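Local coordinates for protein halogenase (Chondromyces crocatus, PDB 3E1T) that probably uses its bound flavin-adenine dinucleotide to chlorinate a precursor or intermediate of the chondrochlorens, as a variant member of the FAD-dependent halogenases, at residues G179-Y193 and E279-S292. Sequence-based numbering, arbitrary orientation.
Sequences GERVYSRFFQNVALY and EIRIRKDYSYCNTS. With FAD (flavin-adenine dinucleotide), chain C.
Arg181 lays its guanidinium flat on the ring of Tyr288, the planes 4° apart and CZ 3.7 Å from the ring centroid, a cation-pi stack with the CD methylene also riding over the face. CG of Arg181 stands anti to the backbone N (chi1 171°) and the chain bends at chi3, which carries it along the tyrosine from CB to OH. The ends of both are held from outside: NH2 of Arg181 donates to Asn170 O, and the Tyr288 hydroxyl bonds Asp303 O. With an alanine at Tyr288 the face under the guanidinium is gone, and the group would probably be freer to turn. Tyr183, directly opposite Tyr288 as a non-hydrogen-bonded pair, sets its ring obliquely against it, CD1 3.9 Å from Tyr288 CB. Val182 and Cys289, with side chains on the other face, form a hydrogen-bonded antiparallel pair, N of Val182 reaching O of Cys289 at 2.8 Å.

The two segments run as paired antiparallel strands twice over: 181-183 with 288-290 in a small three-stranded sheet, then, past intervening loops, 189-193 with 281-284 in the large mixed sheet beside the flavin. There Ala191 and Arg283 share two backbone bonds and line the FAD pocket, the alanine CB 3.4 Å from C7M of FAD and the arginine guanidinium with C8M over one face. Further along, CD1 of Leu192 presses on CD1 of Ile280 at 3.4 Å, tighter than usual, while CG of Arg281 sits 3.3 Å from the Tyr193 OH.

Between the pairings Ser184 N still bonds Ser287 O (3.1 Å), but near Asn189 and Asp285 water 5 bridges Asn189 O and Asp285 N. On the exposed flank the first carbons of Lys284 run alongside Val190 CG1, CG nearest at 3.7 Å, and its NZ makes a long salt bridge to OD2 of Asp285, whose carboxylate also pairs with Arg238.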
loop_
_atom_site.group_PDB
_atom_site.type_symbol
_atom_site.label_atom_id
_atom_site.label_comp_id
_atom_site.label_asym_id
_atom_site.label_seq_id
_atom_site.Cartn_x
_atom_site.Cartn_y
_atom_site.Cartn_z
ATOM N N GLY A 179 4.972 14.338 11.711
ATOM C CA GLY A 179 4.728 13.402 12.813
ATOM C C GLY A 179 5.835 12.387 12.980
ATOM O O GLY A 179 6.800 12.389 12.205
ATOM N N GLU A 180 5.707 11.533 13.997
ATOM C CA GLU A 180 6.668 10.461 14.238
ATOM C C GLU A 180 6.175 9.175 13.553
ATOM O O GLU A 180 5.013 8.815 13.659
ATOM C CB GLU A 180 6.830 10.226 15.749
ATOM C CG GLU A 180 7.817 9.111 16.114
ATOM C CD GLU A 180 7.627 8.551 17.526
ATOM O OE1 GLU A 180 6.871 9.144 18.333
ATOM O OE2 GLU A 180 8.234 7.488 17.821
ATOM N N ARG A 181 7.058 8.485 12.851
ATOM C CA ARG A 181 6.675 7.198 12.275
ATOM C C ARG A 181 6.788 6.137 13.387
ATOM O O ARG A 181 7.801 6.061 14.082
ATOM C CB ARG A 181 7.557 6.873 11.070
ATOM C CG ARG A 181 7.385 5.485 10.532
ATOM C CD ARG A 181 8.440 5.183 9.504
ATOM N NE ARG A 181 8.174 5.894 8.255
ATOM C CZ ARG A 181 8.796 5.646 7.111
ATOM N NH1 ARG A 181 9.736 4.708 7.047
ATOM N NH2 ARG A 181 8.479 6.333 6.030
ATOM N N VAL A 182 5.719 5.370 13.570
ATOM C CA VAL A 182 5.641 4.337 14.608
ATOM C C VAL A 182 5.474 2.973 13.921
ATOM O O VAL A 182 4.528 2.777 13.186
ATOM C CB VAL A 182 4.439 4.623 15.565
ATOM C CG1 VAL A 182 4.209 3.483 16.544
ATOM C CG2 VAL A 182 4.672 5.946 16.349
ATOM N N TYR A 183 6.423 2.063 14.139
ATOM C CA TYR A 183 6.394 0.741 13.527
ATOM C C TYR A 183 5.448 -0.227 14.239
ATOM O O TYR A 183 5.354 -0.228 15.462
ATOM C CB TYR A 183 7.820 0.161 13.427
ATOM C CG TYR A 183 8.716 1.007 12.565
ATOM C CD1 TYR A 183 8.784 0.797 11.188
ATOM C CD2 TYR A 183 9.471 2.047 13.115
ATOM C CE1 TYR A 183 9.600 1.588 10.372
ATOM C CE2 TYR A 183 10.297 2.847 12.301
ATOM C CZ TYR A 183 10.345 2.608 10.935
ATOM O OH TYR A 183 11.145 3.373 10.120
ATOM N N SER A 184 4.728 -1.018 13.450
ATOM C CA SER A 184 3.910 -2.115 13.957
ATOM C C SER A 184 4.788 -3.262 14.398
ATOM O O SER A 184 5.682 -3.670 13.661
ATOM C CB SER A 184 2.991 -2.634 12.862
ATOM O OG SER A 184 2.404 -3.877 13.250
ATOM N N ARG A 185 4.509 -3.808 15.579
ATOM C CA ARG A 185 5.226 -5.005 16.036
ATOM C C ARG A 185 4.669 -6.314 15.436
ATOM O O ARG A 185 5.345 -7.345 15.424
ATOM C CB ARG A 185 5.262 -5.055 17.566
ATOM C CG ARG A 185 6.005 -3.874 18.155
ATOM C CD ARG A 185 6.209 -3.979 19.668
ATOM N NE ARG A 185 6.092 -2.659 20.295
ATOM C CZ ARG A 185 7.025 -1.704 20.277
ATOM N NH1 ARG A 185 8.192 -1.896 19.664
ATOM N NH2 ARG A 185 6.786 -0.542 20.879
ATOM N N PHE A 186 3.449 -6.262 14.917
ATOM C CA PHE A 186 2.829 -7.435 14.301
ATOM C C PHE A 186 3.424 -7.765 12.938
ATOM O O PHE A 186 3.799 -8.899 12.689
ATOM C CB PHE A 186 1.316 -7.256 14.171
ATOM C CG PHE A 186 0.592 -8.533 13.808
ATOM C CD1 PHE A 186 0.227 -9.439 14.797
ATOM C CD2 PHE A 186 0.310 -8.838 12.476
ATOM C CE1 PHE A 186 -0.424 -10.634 14.465
ATOM C CE2 PHE A 186 -0.329 -10.024 12.125
ATOM C CZ PHE A 186 -0.703 -10.926 13.130
ATOM N N PHE A 187 3.467 -6.771 12.047
ATOM C CA PHE A 187 3.953 -6.966 10.689
ATOM C C PHE A 187 5.461 -6.732 10.603
ATOM O O PHE A 187 5.942 -5.960 9.776
ATOM C CB PHE A 187 3.178 -6.061 9.715
ATOM C CG PHE A 187 1.686 -6.309 9.718
ATOM C CD1 PHE A 187 1.151 -7.414 9.063
ATOM C CD2 PHE A 187 0.835 -5.464 10.401
ATOM C CE1 PHE A 187 -0.218 -7.659 9.077
ATOM C CE2 PHE A 187 -0.537 -5.686 10.411
ATOM C CZ PHE A 187 -1.062 -6.791 9.725
ATOM N N GLN A 188 6.199 -7.432 11.459
ATOM C CA GLN A 188 7.650 -7.314 11.538
ATOM C C GLN A 188 8.265 -8.305 10.557
ATOM O O GLN A 188 8.872 -9.312 10.950
ATOM C CB GLN A 188 8.101 -7.599 12.970
ATOM C CG GLN A 188 9.446 -7.008 13.352
ATOM C CD GLN A 188 9.656 -7.015 14.860
ATOM O OE1 GLN A 188 8.908 -6.371 15.606
ATOM N NE2 GLN A 188 10.656 -7.767 15.319
ATOM N N ASN A 189 8.080 -8.005 9.273
ATOM C CA ASN A 189 8.405 -8.918 8.193
ATOM C C ASN A 189 9.383 -8.260 7.230
ATOM O O ASN A 189 9.504 -7.029 7.202
ATOM C CB ASN A 189 7.142 -9.301 7.408
ATOM C CG ASN A 189 5.972 -9.714 8.293
ATOM O OD1 ASN A 189 4.806 -9.525 7.918
ATOM N ND2 ASN A 189 6.266 -10.301 9.450
ATOM N N VAL A 190 10.085 -9.088 6.460
ATOM C CA VAL A 190 10.913 -8.626 5.364
ATOM C C VAL A 190 10.469 -9.337 4.087
ATOM O O VAL A 190 10.185 -10.540 4.104
ATOM C CB VAL A 190 12.417 -8.873 5.626
ATOM C CG1 VAL A 190 12.860 -8.134 6.877
ATOM C CG2 VAL A 190 12.691 -10.354 5.780
ATOM N N ALA A 191 10.360 -8.588 2.996
ATOM C CA ALA A 191 10.055 -9.188 1.694
ATOM C C ALA A 191 11.334 -9.312 0.867
ATOM O O ALA A 191 12.172 -8.409 0.856
ATOM C CB ALA A 191 9.026 -8.384 0.955
ATOM N N LEU A 192 11.474 -10.445 0.192
ATOM C CA LEU A 192 12.622 -10.726 -0.664
ATOM C C LEU A 192 12.044 -11.130 -2.003
ATOM O O LEU A 192 11.317 -12.117 -2.073
ATOM C CB LEU A 192 13.432 -11.878 -0.073
ATOM C CG LEU A 192 14.707 -12.313 -0.800
ATOM C CD1 LEU A 192 15.756 -11.195 -0.791
ATOM C CD2 LEU A 192 15.260 -13.547 -0.129
ATOM N N TYR A 193 12.325 -10.365 -3.055
ATOM C CA TYR A 193 11.612 -10.576 -4.309
ATOM C C TYR A 193 12.445 -10.432 -5.587
ATOM O O TYR A 193 13.375 -9.629 -5.648
ATOM C CB TYR A 193 10.364 -9.686 -4.379
ATOM C CG TYR A 193 10.647 -8.217 -4.560
ATOM C CD1 TYR A 193 10.709 -7.663 -5.841
ATOM C CD2 TYR A 193 10.836 -7.370 -3.456
ATOM C CE1 TYR A 193 10.962 -6.319 -6.027
ATOM C CE2 TYR A 193 11.097 -6.008 -3.631
ATOM C CZ TYR A 193 11.153 -5.494 -4.931
ATOM O OH TYR A 193 11.409 -4.161 -5.173
ATOM N N GLU A 279 17.377 -8.006 -10.812
ATOM C CA GLU A 279 17.882 -7.872 -9.462
ATOM C C GLU A 279 16.893 -8.512 -8.484
ATOM O O GLU A 279 15.700 -8.625 -8.776
ATOM C CB GLU A 279 18.102 -6.388 -9.148
ATOM C CG GLU A 279 19.486 -6.065 -8.561
ATOM C CD GLU A 279 20.623 -6.190 -9.581
ATOM O OE1 GLU A 279 20.623 -5.438 -10.587
ATOM O OE2 GLU A 279 21.527 -7.036 -9.370
ATOM N N ILE A 280 17.385 -8.961 -7.336
ATOM C CA ILE A 280 16.466 -9.334 -6.268
ATOM C C ILE A 280 16.609 -8.369 -5.089
ATOM O O ILE A 280 17.707 -8.182 -4.549
ATOM C CB ILE A 280 16.518 -10.850 -5.868
ATOM C CG1 ILE A 280 17.052 -11.061 -4.454
ATOM C CG2 ILE A 280 17.194 -11.727 -6.943
ATOM C CD1 ILE A 280 16.581 -12.354 -3.860
ATOM N N ARG A 281 15.500 -7.725 -4.733
ATOM C CA ARG A 281 15.522 -6.647 -3.744
ATOM C C ARG A 281 15.026 -7.115 -2.379
ATOM O O ARG A 281 14.366 -8.148 -2.275
ATOM C CB ARG A 281 14.646 -5.470 -4.185
ATOM C CG ARG A 281 14.492 -5.225 -5.695
ATOM C CD ARG A 281 15.722 -4.637 -6.341
ATOM N NE ARG A 281 15.395 -3.606 -7.334
ATOM C CZ ARG A 281 14.990 -3.834 -8.581
ATOM N NH1 ARG A 281 14.816 -5.073 -9.034
ATOM N NH2 ARG A 281 14.750 -2.808 -9.384
ATOM N N ILE A 282 15.333 -6.337 -1.344
ATOM C CA ILE A 282 14.758 -6.544 -0.022
ATOM C C ILE A 282 14.003 -5.288 0.447
ATOM O O ILE A 282 14.433 -4.154 0.183
ATOM C CB ILE A 282 15.823 -6.997 1.028
ATOM C CG1 ILE A 282 15.131 -7.538 2.286
ATOM C CG2 ILE A 282 16.788 -5.854 1.382
ATOM C CD1 ILE A 282 16.030 -8.245 3.261
ATOM N N ARG A 283 12.862 -5.502 1.107
ATOM C CA ARG A 283 12.157 -4.449 1.817
ATOM C C ARG A 283 11.893 -4.896 3.256
ATOM O O ARG A 283 11.415 -5.996 3.502
ATOM C CB ARG A 283 10.847 -4.075 1.121
ATOM C CG ARG A 283 11.008 -3.189 -0.113
ATOM C CD ARG A 283 11.398 -1.727 0.242
ATOM N NE ARG A 283 10.427 -1.083 1.131
ATOM C CZ ARG A 283 9.250 -0.599 0.742
ATOM N NH1 ARG A 283 8.883 -0.653 -0.531
ATOM N NH2 ARG A 283 8.443 -0.044 1.634
ATOM N N LYS A 284 12.197 -4.015 4.192
ATOM C CA LYS A 284 12.200 -4.330 5.602
ATOM C C LYS A 284 11.561 -3.154 6.321
ATOM O O LYS A 284 11.514 -2.051 5.772
ATOM C CB LYS A 284 13.660 -4.518 6.017
ATOM C CG LYS A 284 13.964 -4.679 7.478
ATOM C CD LYS A 284 15.391 -5.189 7.657
ATOM C CE LYS A 284 16.416 -4.299 6.935
ATOM N NZ LYS A 284 16.641 -2.973 7.600
ATOM N N ASP A 285 11.058 -3.380 7.532
ATOM C CA ASP A 285 10.519 -2.298 8.354
ATOM C C ASP A 285 9.551 -1.437 7.538
ATOM O O ASP A 285 9.593 -0.207 7.611
ATOM C CB ASP A 285 11.673 -1.428 8.930
ATOM C CG ASP A 285 12.563 -2.193 9.895
ATOM O OD1 ASP A 285 12.024 -2.927 10.744
ATOM O OD2 ASP A 285 13.809 -2.063 9.808
ATOM N N TYR A 286 8.683 -2.093 6.757
ATOM C CA TYR A 286 7.722 -1.399 5.912
ATOM C C TYR A 286 6.376 -1.132 6.572
ATOM O O TYR A 286 5.570 -0.375 6.018
ATOM C CB TYR A 286 7.503 -2.170 4.600
ATOM C CG TYR A 286 7.040 -3.617 4.772
ATOM C CD1 TYR A 286 5.783 -3.923 5.313
ATOM C CD2 TYR A 286 7.857 -4.673 4.374
ATOM C CE1 TYR A 286 5.361 -5.264 5.463
ATOM C CE2 TYR A 286 7.445 -6.010 4.511
ATOM C CZ TYR A 286 6.208 -6.296 5.056
ATOM O OH TYR A 286 5.809 -7.616 5.166
ATOM N N SER A 287 6.109 -1.734 7.730
ATOM C CA SER A 287 4.788 -1.551 8.368
ATOM C C SER A 287 4.829 -0.496 9.472
ATOM O O SER A 287 5.542 -0.659 10.444
ATOM C CB SER A 287 4.239 -2.859 8.934
ATOM O OG SER A 287 2.869 -2.687 9.321
ATOM N N TYR A 288 4.063 0.578 9.312
ATOM C CA TYR A 288 4.152 1.731 10.226
ATOM C C TYR A 288 2.987 2.672 10.010
ATOM O O TYR A 288 2.285 2.582 9.007
ATOM C CB TYR A 288 5.474 2.508 10.030
ATOM C CG TYR A 288 5.734 2.879 8.595
ATOM C CD1 TYR A 288 5.037 3.916 7.991
ATOM C CD2 TYR A 288 6.673 2.171 7.829
ATOM C CE1 TYR A 288 5.253 4.250 6.657
ATOM C CE2 TYR A 288 6.897 2.501 6.491
ATOM C CZ TYR A 288 6.170 3.539 5.917
ATOM O OH TYR A 288 6.363 3.869 4.597
ATOM N N CYS A 289 2.801 3.576 10.960
ATOM C CA CYS A 289 1.831 4.647 10.836
ATOM C C CYS A 289 2.453 5.871 11.494
ATOM O O CYS A 289 3.229 5.752 12.438
ATOM C CB CYS A 289 0.508 4.274 11.508
ATOM S SG CYS A 289 -0.886 5.413 11.209
ATOM N N ASN A 290 2.121 7.050 10.979
ATOM C CA ASN A 290 2.585 8.295 11.573
ATOM C C ASN A 290 1.632 8.821 12.637
ATOM O O ASN A 290 0.422 8.601 12.556
ATOM C CB ASN A 290 2.835 9.331 10.474
ATOM C CG ASN A 290 4.255 9.266 9.934
ATOM O OD1 ASN A 290 5.116 10.026 10.365
ATOM N ND2 ASN A 290 4.517 8.332 9.004
ATOM N N THR A 291 2.174 9.511 13.645
ATOM C CA THR A 291 1.351 10.108 14.715
ATOM C C THR A 291 0.444 11.226 14.219
ATOM O O THR A 291 -0.530 11.592 14.889
ATOM C CB THR A 291 2.201 10.640 15.903
ATOM O OG1 THR A 291 3.242 11.484 15.404
ATOM C CG2 THR A 291 2.837 9.475 16.670
ATOM N N SER A 292 0.761 11.759 13.041
ATOM C CA SER A 292 -0.045 12.805 12.415
ATOM C C SER A 292 0.145 12.751 10.912
ATOM O O SER A 292 1.239 12.427 10.445
ATOM C CB SER A 292 0.371 14.191 12.931
ATOM O OG SER A 292 -0.517 15.199 12.440
HETATM P PA FAD C . 6.095 5.549 -4.096
HETATM O O1A FAD C . 5.465 4.626 -5.106
HETATM O O2A FAD C . 7.211 4.957 -3.307
HETATM O O5B FAD C . 6.659 6.828 -4.906
HETATM C C5B FAD C . 7.263 7.922 -4.234
HETATM C C4B FAD C . 8.112 8.722 -5.227
HETATM O O4B FAD C . 8.822 9.753 -4.569
HETATM C C3B FAD C . 9.156 7.836 -5.897
HETATM O O3B FAD C . 8.993 7.956 -7.292
HETATM C C2B FAD C . 10.494 8.408 -5.474
HETATM O O2B FAD C . 11.385 8.404 -6.553
HETATM C C1B FAD C . 10.134 9.825 -5.067
HETATM N N9A FAD C . 10.994 10.426 -4.031
HETATM C C8A FAD C . 11.565 9.840 -2.930
HETATM N N7A FAD C . 12.248 10.795 -2.257
HETATM C C5A FAD C . 12.111 11.979 -2.901
HETATM C C6A FAD C . 12.600 13.273 -2.665
HETATM N N6A FAD C . 13.485 13.521 -1.690
HETATM N N1A FAD C . 12.263 14.281 -3.537
HETATM C C2A FAD C . 11.491 14.036 -4.643
HETATM N N3A FAD C . 11.027 12.758 -4.871
HETATM C C4A FAD C . 11.324 11.753 -4.016
HETATM N N1 FAD C . 0.860 -2.178 -3.233
HETATM C C2 FAD C . -0.129 -2.592 -4.082
HETATM O O2 FAD C . -1.032 -1.801 -4.346
HETATM N N3 FAD C . -0.094 -3.876 -4.597
HETATM C C4 FAD C . 0.943 -4.744 -4.273
HETATM O O4 FAD C . 0.990 -5.881 -4.748
HETATM C C4X FAD C . 1.939 -4.326 -3.400
HETATM N N5 FAD C . 2.986 -5.159 -3.054
HETATM C C5X FAD C . 3.968 -4.712 -2.190
HETATM C C6 FAD C . 5.027 -5.550 -1.825
HETATM C C7 FAD C . 6.017 -5.086 -0.945
HETATM C C7M FAD C . 7.016 -6.064 -0.393
HETATM C C8 FAD C . 5.949 -3.788 -0.426
HETATM C C8M FAD C . 6.874 -3.321 0.676
HETATM C C9 FAD C . 4.899 -2.958 -0.803
HETATM C C9A FAD C . 3.905 -3.410 -1.679
HETATM N N10 FAD C . 2.876 -2.561 -2.040
HETATM C C10 FAD C . 1.890 -3.017 -2.889
HETATM C "C1'" FAD C . 2.865 -1.114 -1.579
HETATM C "C2'" FAD C . 3.282 -0.107 -2.658
HETATM O "O2'" FAD C . 4.638 -0.346 -2.973
HETATM C "C3'" FAD C . 3.135 1.336 -2.150
HETATM O "O3'" FAD C . 2.021 1.456 -1.291
HETATM C "C4'" FAD C . 2.929 2.387 -3.242
HETATM O "O4'" FAD C . 4.047 2.396 -4.101
HETATM C "C5'" FAD C . 2.775 3.763 -2.595
HETATM O "O5'" FAD C . 2.913 4.760 -3.571
HETATM P P FAD C . 3.455 6.225 -3.196
HETATM O O1P FAD C . 3.013 7.195 -4.270
HETATM O O2P FAD C . 2.926 6.658 -1.864
HETATM O O3P FAD C . 5.026 6.068 -3.038
HETATM O O HOH W 1 7.798 10.850 10.166
HETATM O O HOH W 2 6.926 8.502 7.180
HETATM O O HOH W 3 7.417 -2.832 11.102
HETATM O O HOH W 4 7.952 -4.514 8.175
HETATM O O HOH W 5 10.434 -5.527 9.023
HETATM O O HOH W 6 13.201 -7.160 -7.891
#